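Local coordinates for CELL WALL surface anchor family protein (Streptococcus pneumoniae, PDB 2Y1V) that probably forms the repeating shaft of the pneumococcal pilus as its major backbone subunit, the pilin RrgB, at residues F53-T58 with F101-L106; Q68-N73 with P86-K91; Y111-I116 with I138-P143. All coordinates share one frame; numbering follows the deposited sequence.

Interaction 1: residues F53-T58 with F101-L106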
loop_
_atom_site.group_PDB
_atom_site.type_symbol
_atom_site.label_atom_id
_atom_site.label_comp_id
_atom_site.label_asym_id
_atom_site.label_seq_id
_atom_site.Cartn_x
_atom_site.Cartn_y
_atom_site.Cartn_z
ATOM N N PHE A 53 10.314 -33.905 2.464
ATOM C CA PHE A 53 11.425 -34.727 1.994
ATOM C C PHE A 53 10.956 -35.767 0.992
ATOM O O PHE A 53 9.913 -36.414 1.178
ATOM C CB PHE A 53 12.159 -35.376 3.173
ATOM C CG PHE A 53 13.187 -34.477 3.810
ATOM C CD1 PHE A 53 14.484 -34.373 3.275
ATOM C CD2 PHE A 53 12.854 -33.714 4.912
ATOM C CE1 PHE A 53 15.432 -33.536 3.851
ATOM C CE2 PHE A 53 13.769 -32.880 5.497
ATOM C CZ PHE A 53 15.077 -32.776 4.960
ATOM N N VAL A 54 11.711 -35.912 -0.090
ATOM C CA VAL A 54 11.317 -36.816 -1.156
ATOM C C VAL A 54 12.507 -37.635 -1.581
ATOM O O VAL A 54 13.645 -37.163 -1.556
ATOM C CB VAL A 54 10.690 -36.079 -2.374
ATOM C CG1 VAL A 54 11.719 -35.310 -3.102
ATOM C CG2 VAL A 54 10.052 -37.070 -3.331
ATOM N N TRP A 55 12.231 -38.876 -1.958
ATOM C CA TRP A 55 13.277 -39.819 -2.297
ATOM C C TRP A 55 13.537 -39.892 -3.790
ATOM O O TRP A 55 12.619 -39.825 -4.614
ATOM C CB TRP A 55 12.906 -41.205 -1.813
ATOM C CG TRP A 55 13.017 -41.411 -0.355
ATOM C CD1 TRP A 55 12.253 -40.841 0.612
ATOM C CD2 TRP A 55 13.926 -42.292 0.313
ATOM N NE1 TRP A 55 12.629 -41.309 1.844
ATOM C CE2 TRP A 55 13.662 -42.197 1.688
ATOM C CE3 TRP A 55 14.935 -43.157 -0.121
ATOM C CZ2 TRP A 55 14.381 -42.925 2.636
ATOM C CZ3 TRP A 55 15.633 -43.884 0.815
ATOM C CH2 TRP A 55 15.366 -43.759 2.172
ATOM N N THR A 56 14.807 -40.098 -4.105
ATOM C CA THR A 56 15.323 -40.106 -5.453
ATOM C C THR A 56 16.245 -41.311 -5.600
ATOM O O THR A 56 16.706 -41.874 -4.608
ATOM C CB THR A 56 16.133 -38.806 -5.639
ATOM O OG1 THR A 56 15.274 -37.780 -6.167
ATOM C CG2 THR A 56 17.328 -39.006 -6.522
ATOM N N ASN A 57 16.517 -41.730 -6.828
ATOM C CA ASN A 57 17.579 -42.702 -7.032
ATOM C C ASN A 57 18.883 -41.932 -7.232
ATOM O O ASN A 57 18.872 -40.710 -7.194
ATOM C CB ASN A 57 17.271 -43.596 -8.223
ATOM C CG ASN A 57 17.370 -42.863 -9.538
ATOM O OD1 ASN A 57 18.085 -41.858 -9.650
ATOM N ND2 ASN A 57 16.670 -43.373 -10.558
ATOM N N THR A 58 19.996 -42.634 -7.456
ATOM C CA THR A 58 21.314 -41.991 -7.534
ATOM C C THR A 58 21.449 -40.982 -8.676
ATOM O O THR A 58 22.358 -40.147 -8.657
ATOM C CB THR A 58 22.456 -43.027 -7.632
ATOM O OG1 THR A 58 23.666 -42.456 -7.112
ATOM C CG2 THR A 58 22.676 -43.475 -9.082
ATOM N N PHE A 101 10.078 -42.867 7.088
ATOM C CA PHE A 101 9.746 -43.565 5.850
ATOM C C PHE A 101 9.771 -45.076 6.022
ATOM O O PHE A 101 10.592 -45.625 6.761
ATOM C CB PHE A 101 10.724 -43.187 4.739
ATOM C CG PHE A 101 10.588 -41.764 4.262
ATOM C CD1 PHE A 101 9.639 -41.427 3.314
ATOM C CD2 PHE A 101 11.421 -40.764 4.758
ATOM C CE1 PHE A 101 9.509 -40.131 2.885
ATOM C CE2 PHE A 101 11.309 -39.461 4.314
ATOM C CZ PHE A 101 10.350 -39.145 3.376
ATOM N N ASN A 102 8.874 -45.751 5.330
ATOM C CA ASN A 102 8.943 -47.189 5.269
ATOM C C ASN A 102 9.802 -47.550 4.087
ATOM O O ASN A 102 9.442 -47.259 2.942
ATOM C CB ASN A 102 7.557 -47.794 5.104
ATOM C CG ASN A 102 7.605 -49.289 4.928
ATOM O OD1 ASN A 102 8.687 -49.886 4.869
ATOM N ND2 ASN A 102 6.434 -49.909 4.841
ATOM N N THR A 103 10.936 -48.187 4.359
ATOM C CA THR A 103 11.953 -48.424 3.329
ATOM C C THR A 103 11.989 -49.881 2.854
ATOM O O THR A 103 12.775 -50.255 1.960
ATOM C CB THR A 103 13.340 -48.001 3.837
ATOM O OG1 THR A 103 13.523 -48.493 5.172
ATOM C CG2 THR A 103 13.444 -46.495 3.878
ATOM N N ALA A 104 11.099 -50.668 3.441
ATOM C CA ALA A 104 11.079 -52.122 3.327
ATOM C C ALA A 104 11.073 -52.687 1.918
ATOM O O ALA A 104 11.587 -53.789 1.700
ATOM C CB ALA A 104 9.870 -52.702 4.135
ATOM N N ASN A 105 10.475 -51.968 0.971
ATOM C CA ASN A 105 10.403 -52.460 -0.406
ATOM C C ASN A 105 11.456 -51.889 -1.361
ATOM O O ASN A 105 11.492 -52.264 -2.527
ATOM C CB ASN A 105 9.004 -52.264 -1.004
ATOM C CG ASN A 105 7.899 -52.872 -0.150
ATOM O OD1 ASN A 105 6.912 -52.210 0.132
ATOM N ND2 ASN A 105 8.065 -54.129 0.268
ATOM N N LEU A 106 12.304 -50.987 -0.883
ATOM C CA LEU A 106 13.377 -50.453 -1.723
ATOM C C LEU A 106 14.492 -51.466 -1.952
ATOM O O LEU A 106 15.059 -51.976 -0.992
ATOM C CB LEU A 106 13.980 -49.201 -1.104
ATOM C CG LEU A 106 13.113 -47.954 -1.008
ATOM C CD1 LEU A 106 13.955 -46.812 -0.488
ATOM C CD2 LEU A 106 12.527 -47.608 -2.370
#
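While Thr103 lays its CG2 beside the indole of Trp55, the residues flanking it share the shortest polar bond here: Ala104 N gives its hydrogen to Asn102 OD1 at 2.9 Å, an Asx turn leading into the type I turn from Thr103 to Leu106. Thr103 OG1 is taken up separately by the backbone oxygen of Thr6.

The contact itself turns on Trp55 and Phe101. Trp55 CG lies anti to the carbonyl carbon, beside the backbone N (chi1 -74°), which directs the indole toward Phe101. Its five-membered ring meets the phenyl ring in an edge-to-face stack, planes at 76° and centroids 4.2 Å apart. NE1 leads, sitting 3.0 Å above the centre of the phenyl ring with its N-H pointing into that face, so this buried nitrogen looks onto an aromatic pi cloud. At the rim of the same phenyl ring, near its plane, Phe53 O comes within 3.5 Å of Phe101 CZ.

The six-membered half of the indole reaches farther along the second segment: CZ3 meets Leu106 CD1 at 3.6 Å, and CH2 lies 3.8 Å from Thr103 CG2. Strand 52-57 and strand 99-102 belong to different sheets, and their aromatic side chains meet between them, the arrangement of a beta-sandwich core.

Interaction 2: residues Q68-N73 with P86-K91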
loop_
_atom_site.group_PDB
_atom_site.type_symbol
_atom_site.label_atom_id
_atom_site.label_comp_id
_atom_site.label_asym_id
_atom_site.label_seq_id
_atom_site.Cartn_x
_atom_site.Cartn_y
_atom_site.Cartn_z
ATOM N N GLN A 68 10.444 -47.617 -7.945
ATOM C CA GLN A 68 10.081 -47.379 -9.335
ATOM C C GLN A 68 10.242 -45.896 -9.672
ATOM O O GLN A 68 9.812 -45.034 -8.907
ATOM C CB GLN A 68 8.641 -47.857 -9.582
ATOM C CG GLN A 68 8.511 -49.401 -9.608
ATOM C CD GLN A 68 7.167 -49.949 -9.059
ATOM O OE1 GLN A 68 6.482 -49.314 -8.243
ATOM N NE2 GLN A 68 6.810 -51.151 -9.499
ATOM N N THR A 69 10.895 -45.599 -10.795
ATOM C CA THR A 69 11.058 -44.217 -11.231
ATOM C C THR A 69 9.776 -43.661 -11.816
ATOM O O THR A 69 8.996 -44.380 -12.454
ATOM C CB THR A 69 12.236 -44.000 -12.223
ATOM O OG1 THR A 69 12.148 -44.926 -13.310
ATOM C CG2 THR A 69 13.557 -44.167 -11.518
ATOM N N LEU A 70 9.587 -42.363 -11.586
ATOM C CA LEU A 70 8.331 -41.674 -11.825
ATOM C C LEU A 70 8.446 -40.587 -12.899
ATOM O O LEU A 70 7.545 -39.761 -13.070
ATOM C CB LEU A 70 7.833 -41.068 -10.507
ATOM C CG LEU A 70 7.524 -42.070 -9.385
ATOM C CD1 LEU A 70 6.744 -41.397 -8.259
ATOM C CD2 LEU A 70 6.740 -43.273 -9.903
ATOM N N GLY A 71 9.563 -40.588 -13.616
ATOM C CA GLY A 71 9.769 -39.680 -14.747
ATOM C C GLY A 71 9.751 -38.193 -14.452
ATOM O O GLY A 71 9.400 -37.394 -15.319
ATOM N N VAL A 72 10.112 -37.821 -13.227
ATOM C CA VAL A 72 10.357 -36.427 -12.874
ATOM C C VAL A 72 11.718 -36.350 -12.170
ATOM O O VAL A 72 12.000 -37.088 -11.212
ATOM C CB VAL A 72 9.239 -35.841 -11.982
ATOM C CG1 VAL A 72 9.565 -34.420 -11.526
ATOM C CG2 VAL A 72 7.898 -35.861 -12.705
ATOM N N ASN A 73 12.576 -35.467 -12.656
ATOM C CA ASN A 73 13.902 -35.334 -12.065
ATOM C C ASN A 73 14.043 -34.088 -11.208
ATOM O O ASN A 73 13.310 -33.116 -11.384
ATOM C CB ASN A 73 14.978 -35.373 -13.153
ATOM C CG ASN A 73 15.442 -36.787 -13.469
ATOM O OD1 ASN A 73 14.743 -37.557 -14.131
ATOM N ND2 ASN A 73 16.650 -37.125 -13.011
ATOM N N PRO A 86 5.138 -35.867 -8.692
ATOM C CA PRO A 86 4.284 -37.005 -9.026
ATOM C C PRO A 86 3.522 -37.494 -7.794
ATOM O O PRO A 86 4.082 -37.564 -6.706
ATOM C CB PRO A 86 5.269 -38.078 -9.488
ATOM C CG PRO A 86 6.626 -37.360 -9.661
ATOM C CD PRO A 86 6.580 -36.172 -8.785
ATOM N N ALA A 87 2.251 -37.845 -7.985
ATOM C CA ALA A 87 1.352 -38.200 -6.890
ATOM C C ALA A 87 1.813 -39.369 -6.016
ATOM O O ALA A 87 1.593 -39.350 -4.809
ATOM C CB ALA A 87 -0.062 -38.463 -7.428
ATOM N N THR A 88 2.437 -40.382 -6.610
ATOM C CA THR A 88 2.846 -41.570 -5.855
ATOM C C THR A 88 4.302 -41.521 -5.372
ATOM O O THR A 88 4.861 -42.541 -4.943
ATOM C CB THR A 88 2.678 -42.848 -6.697
ATOM O OG1 THR A 88 3.496 -42.745 -7.873
ATOM C CG2 THR A 88 1.216 -43.046 -7.108
ATOM N N ALA A 89 4.917 -40.347 -5.429
ATOM C CA ALA A 89 6.309 -40.220 -5.006
ATOM C C ALA A 89 6.460 -40.551 -3.537
ATOM O O ALA A 89 5.578 -40.271 -2.739
ATOM C CB ALA A 89 6.857 -38.813 -5.288
HETATM N N MSE A 90 7.595 -41.142 -3.196
HETATM C CA MSE A 90 7.940 -41.379 -1.813
HETATM C C MSE A 90 8.390 -40.054 -1.172
HETATM O O MSE A 90 9.565 -39.700 -1.197
HETATM C CB MSE A 90 9.031 -42.436 -1.738
HETATM C CG MSE A 90 9.252 -43.040 -0.365
HETATM SE SE MSE A 90 10.791 -44.246 -0.450
HETATM C CE MSE A 90 10.649 -45.050 1.326
ATOM N N LYS A 91 7.429 -39.332 -0.614
ATOM C CA LYS A 91 7.666 -38.034 -0.009
ATOM C C LYS A 91 6.858 -37.906 1.271
ATOM O O LYS A 91 5.786 -38.470 1.379
ATOM C CB LYS A 91 7.240 -36.932 -0.969
ATOM C CG LYS A 91 5.797 -37.055 -1.384
ATOM C CD LYS A 91 5.305 -35.823 -2.128
ATOM C CE LYS A 91 3.948 -36.108 -2.754
ATOM N NZ LYS A 91 2.916 -36.297 -1.732
#
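The pyrrolidine ring of Pro86 is met by two side chains on neighbouring ring carbons: Val72 CG2 touches CG at 3.6 Å, and Leu70 CD1 lies 3.8 Å from CB. Pro86 opens a type I beta turn that runs to Ala89 and is closed by a backbone bond from Ala89 N to Pro86 O, and this turn is what the 68-73 segment packs against.

Between the two aliphatic residues the chain bends at Gly71, whose positive phi of 61° marks the corner, yet Leu70 and Val72 both aim their side chains at the turn. With Val72 CG1 anti to the backbone N (chi1 175°), CG2 is the branch turned to Pro86 CG. Leu70 reaches deeper, past the proline to the far end of the turn. Ile62, on the adjoining strand 61-63, packs against Leu70, Pro86 and Ala89, so the small apolar patch continues onto that strand.

The patch lies at the surface of the domain and is held by apolar contact. Thr88 borders it with its hydroxyl: OG1 lies 3.5 Å from Leu70 CD1. That same methyl, CD1, also comes within 3.5 Å of Ala89 CA.

Interaction 3: residues Y111-I116 with I138-P143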
loop_
_atom_site.group_PDB
_atom_site.type_symbol
_atom_site.label_atom_id
_atom_site.label_comp_id
_atom_site.label_asym_id
_atom_site.label_seq_id
_atom_site.Cartn_x
_atom_site.Cartn_y
_atom_site.Cartn_z
ATOM N N TYR A 111 20.499 -44.087 -2.722
ATOM C CA TYR A 111 19.365 -43.195 -2.897
ATOM C C TYR A 111 19.661 -41.803 -2.381
ATOM O O TYR A 111 20.512 -41.598 -1.490
ATOM C CB TYR A 111 18.144 -43.702 -2.149
ATOM C CG TYR A 111 17.637 -45.046 -2.589
ATOM C CD1 TYR A 111 16.737 -45.164 -3.644
ATOM C CD2 TYR A 111 18.053 -46.201 -1.946
ATOM C CE1 TYR A 111 16.258 -46.411 -4.048
ATOM C CE2 TYR A 111 17.581 -47.441 -2.339
ATOM C CZ TYR A 111 16.685 -47.536 -3.386
ATOM O OH TYR A 111 16.248 -48.775 -3.763
ATOM N N LYS A 112 18.921 -40.841 -2.915
ATOM C CA LYS A 112 18.986 -39.503 -2.390
ATOM C C LYS A 112 17.634 -39.071 -1.816
ATOM O O LYS A 112 16.578 -39.446 -2.340
ATOM C CB LYS A 112 19.435 -38.549 -3.486
ATOM C CG LYS A 112 20.768 -38.951 -4.100
ATOM C CD LYS A 112 21.201 -37.975 -5.126
ATOM C CE LYS A 112 22.648 -38.262 -5.531
ATOM N NZ LYS A 112 23.034 -37.416 -6.675
ATOM N N ILE A 113 17.683 -38.303 -0.731
ATOM C CA ILE A 113 16.512 -37.619 -0.241
ATOM C C ILE A 113 16.723 -36.107 -0.298
ATOM O O ILE A 113 17.693 -35.570 0.258
ATOM C CB ILE A 113 16.128 -38.042 1.190
ATOM C CG1 ILE A 113 16.427 -39.525 1.412
ATOM C CG2 ILE A 113 14.653 -37.753 1.437
ATOM C CD1 ILE A 113 16.447 -39.931 2.860
ATOM N N TYR A 114 15.799 -35.423 -0.957
ATOM C CA TYR A 114 15.877 -33.977 -1.106
ATOM C C TYR A 114 14.886 -33.240 -0.223
ATOM O O TYR A 114 13.827 -33.772 0.135
ATOM C CB TYR A 114 15.602 -33.584 -2.551
ATOM C CG TYR A 114 16.745 -33.891 -3.475
ATOM C CD1 TYR A 114 16.937 -35.176 -3.962
ATOM C CD2 TYR A 114 17.631 -32.892 -3.873
ATOM C CE1 TYR A 114 17.979 -35.461 -4.799
ATOM C CE2 TYR A 114 18.674 -33.171 -4.716
ATOM C CZ TYR A 114 18.848 -34.463 -5.171
ATOM O OH TYR A 114 19.890 -34.756 -6.018
ATOM N N GLU A 115 15.247 -32.007 0.126
ATOM C CA GLU A 115 14.322 -31.104 0.778
ATOM C C GLU A 115 13.641 -30.315 -0.330
ATOM O O GLU A 115 14.301 -29.817 -1.261
ATOM C CB GLU A 115 15.049 -30.165 1.736
ATOM C CG GLU A 115 14.120 -29.225 2.525
ATOM C CD GLU A 115 14.870 -28.315 3.501
ATOM O OE1 GLU A 115 15.901 -28.739 4.075
ATOM O OE2 GLU A 115 14.420 -27.168 3.694
ATOM N N ILE A 116 12.318 -30.211 -0.248
ATOM C CA ILE A 116 11.594 -29.428 -1.245
ATOM C C ILE A 116 10.932 -28.210 -0.632
ATOM O O ILE A 116 9.773 -28.254 -0.191
ATOM C CB ILE A 116 10.630 -30.296 -2.058
ATOM C CG1 ILE A 116 11.437 -31.429 -2.700
ATOM C CG2 ILE A 116 9.948 -29.459 -3.128
ATOM C CD1 ILE A 116 10.603 -32.463 -3.400
ATOM N N ILE A 138 20.349 -35.823 1.305
ATOM C CA ILE A 138 20.865 -36.936 2.058
ATOM C C ILE A 138 21.221 -38.075 1.101
ATOM O O ILE A 138 20.399 -38.480 0.272
ATOM C CB ILE A 138 19.810 -37.442 3.042
ATOM C CG1 ILE A 138 19.419 -36.334 4.016
ATOM C CG2 ILE A 138 20.303 -38.690 3.771
ATOM C CD1 ILE A 138 18.401 -36.772 5.023
ATOM N N GLU A 139 22.444 -38.584 1.219
ATOM C CA GLU A 139 22.859 -39.736 0.437
ATOM C C GLU A 139 22.915 -40.943 1.353
ATOM O O GLU A 139 23.759 -41.020 2.231
ATOM C CB GLU A 139 24.220 -39.494 -0.209
ATOM C CG GLU A 139 24.264 -38.253 -1.087
ATOM C CD GLU A 139 25.679 -37.779 -1.361
ATOM O OE1 GLU A 139 26.629 -38.376 -0.802
ATOM O OE2 GLU A 139 25.841 -36.801 -2.128
ATOM N N ILE A 140 21.989 -41.871 1.163
ATOM C CA ILE A 140 21.943 -43.074 1.974
ATOM C C ILE A 140 21.874 -44.306 1.083
ATOM O O ILE A 140 20.955 -44.442 0.258
ATOM C CB ILE A 140 20.707 -43.098 2.887
ATOM C CG1 ILE A 140 19.439 -43.001 2.055
ATOM C CG2 ILE A 140 20.746 -41.962 3.887
ATOM C CD1 ILE A 140 18.184 -43.188 2.882
ATOM N N GLU A 141 22.838 -45.204 1.252
ATOM C CA GLU A 141 22.826 -46.466 0.522
ATOM C C GLU A 141 22.217 -47.548 1.409
ATOM O O GLU A 141 22.536 -47.636 2.596
ATOM C CB GLU A 141 24.241 -46.843 0.073
ATOM C CG GLU A 141 24.291 -47.997 -0.909
ATOM C CD GLU A 141 25.699 -48.526 -1.122
ATOM O OE1 GLU A 141 26.661 -47.878 -0.659
ATOM O OE2 GLU A 141 25.851 -49.591 -1.751
ATOM N N LEU A 142 21.321 -48.352 0.835
ATOM C CA LEU A 142 20.626 -49.411 1.580
ATOM C C LEU A 142 21.115 -50.804 1.171
ATOM O O LEU A 142 21.361 -51.057 -0.008
ATOM C CB LEU A 142 19.106 -49.331 1.360
ATOM C CG LEU A 142 18.298 -48.124 1.846
ATOM C CD1 LEU A 142 16.889 -48.163 1.277
ATOM C CD2 LEU A 142 18.232 -48.082 3.364
ATOM N N PRO A 143 21.224 -51.721 2.145
ATOM C CA PRO A 143 20.914 -51.434 3.552
ATOM C C PRO A 143 21.959 -50.532 4.219
ATOM O O PRO A 143 23.124 -50.506 3.811
ATOM C CB PRO A 143 20.903 -52.819 4.207
ATOM C CG PRO A 143 21.683 -53.710 3.283
ATOM C CD PRO A 143 21.549 -53.138 1.903
#
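Tyr111 and Ile140 hold each other by two backbone bonds, Tyr111 N to Ile140 O and Ile140 N to Tyr111 O, both 3.0 Å long. Two residues along, Ile113 and Ile138 repeat the exchange, N to O in each direction at 2.9 Å. These are the hydrogen-bonded pairs of an antiparallel ladder. In the second, both donors lie in the plane of the carbonyl they address; in the first, Tyr111 N stands above the carbonyl plane of Ile140, 41° out of it, so the bonding is less regular at that end. Between them Lys112 and Glu139 form a non-hydrogen-bonded pair, where a softer link appears: Lys112 CA-H points to Ile138 O, with CA and O 3.2 Å apart.

Apolar contacts gather on the face carrying Tyr111, Ile113, Ile138 and Ile140. In Ile140 the CG1 branch sits between the backbone N and the carbonyl carbon (chi1 58°), and its CD1 meets Ile113 CD1 at 3.7 Å. Ile138 CG2 approaches that same Ile113 methyl at 4.2 Å. The Leu142 and Tyr111 side chains cross at about a right angle, CD1 to CE2 at 3.8 Å, while the phenol OH is bonded to Pro107 O.

Charged groups of this pair of strands, Lys112 and Glu139, occupy the other face. Lys112 NZ and Glu139 OE2 remain 5.4 Å apart, too far for a salt bridge, though their opposite charges may still attract; Lys112 NZ bonds instead to Asn60 OD1.

Trp55, Val9, Val11 and Val152 pack on the isoleucine face from within the domain. Strand 138-142 is the outermost strand, within this chain, of a four-stranded antiparallel sheet, and the two strands turn their isoleucines to the core as in one layer of a beta-sandwich.

In the fold
Of the segments in contact, 53-58 comes first, and the chain then runs 42 residues on before interaction 1 closes the loop at 101-106. Within that loop interaction 2 closes a shorter one, 68-73 with 86-91, and the two meet where Trp55 N lies 2.9 Å from Met90 O, a probable hydrogen bond. Interaction 3 follows in series: strand 109-115 goes out and 138-142 returns beside it. Strands 52-57 and 109-115 are neighbours in one sheet, so interactions 1 and 3 share it, with centres about 7 Å apart. Interaction 1 ties that sheet to the one holding strand 99-102, interaction 3 completes its far border, and interaction 2 packs the corner between strands 69-70 and 72-73 against the 86-89 turn at the surface.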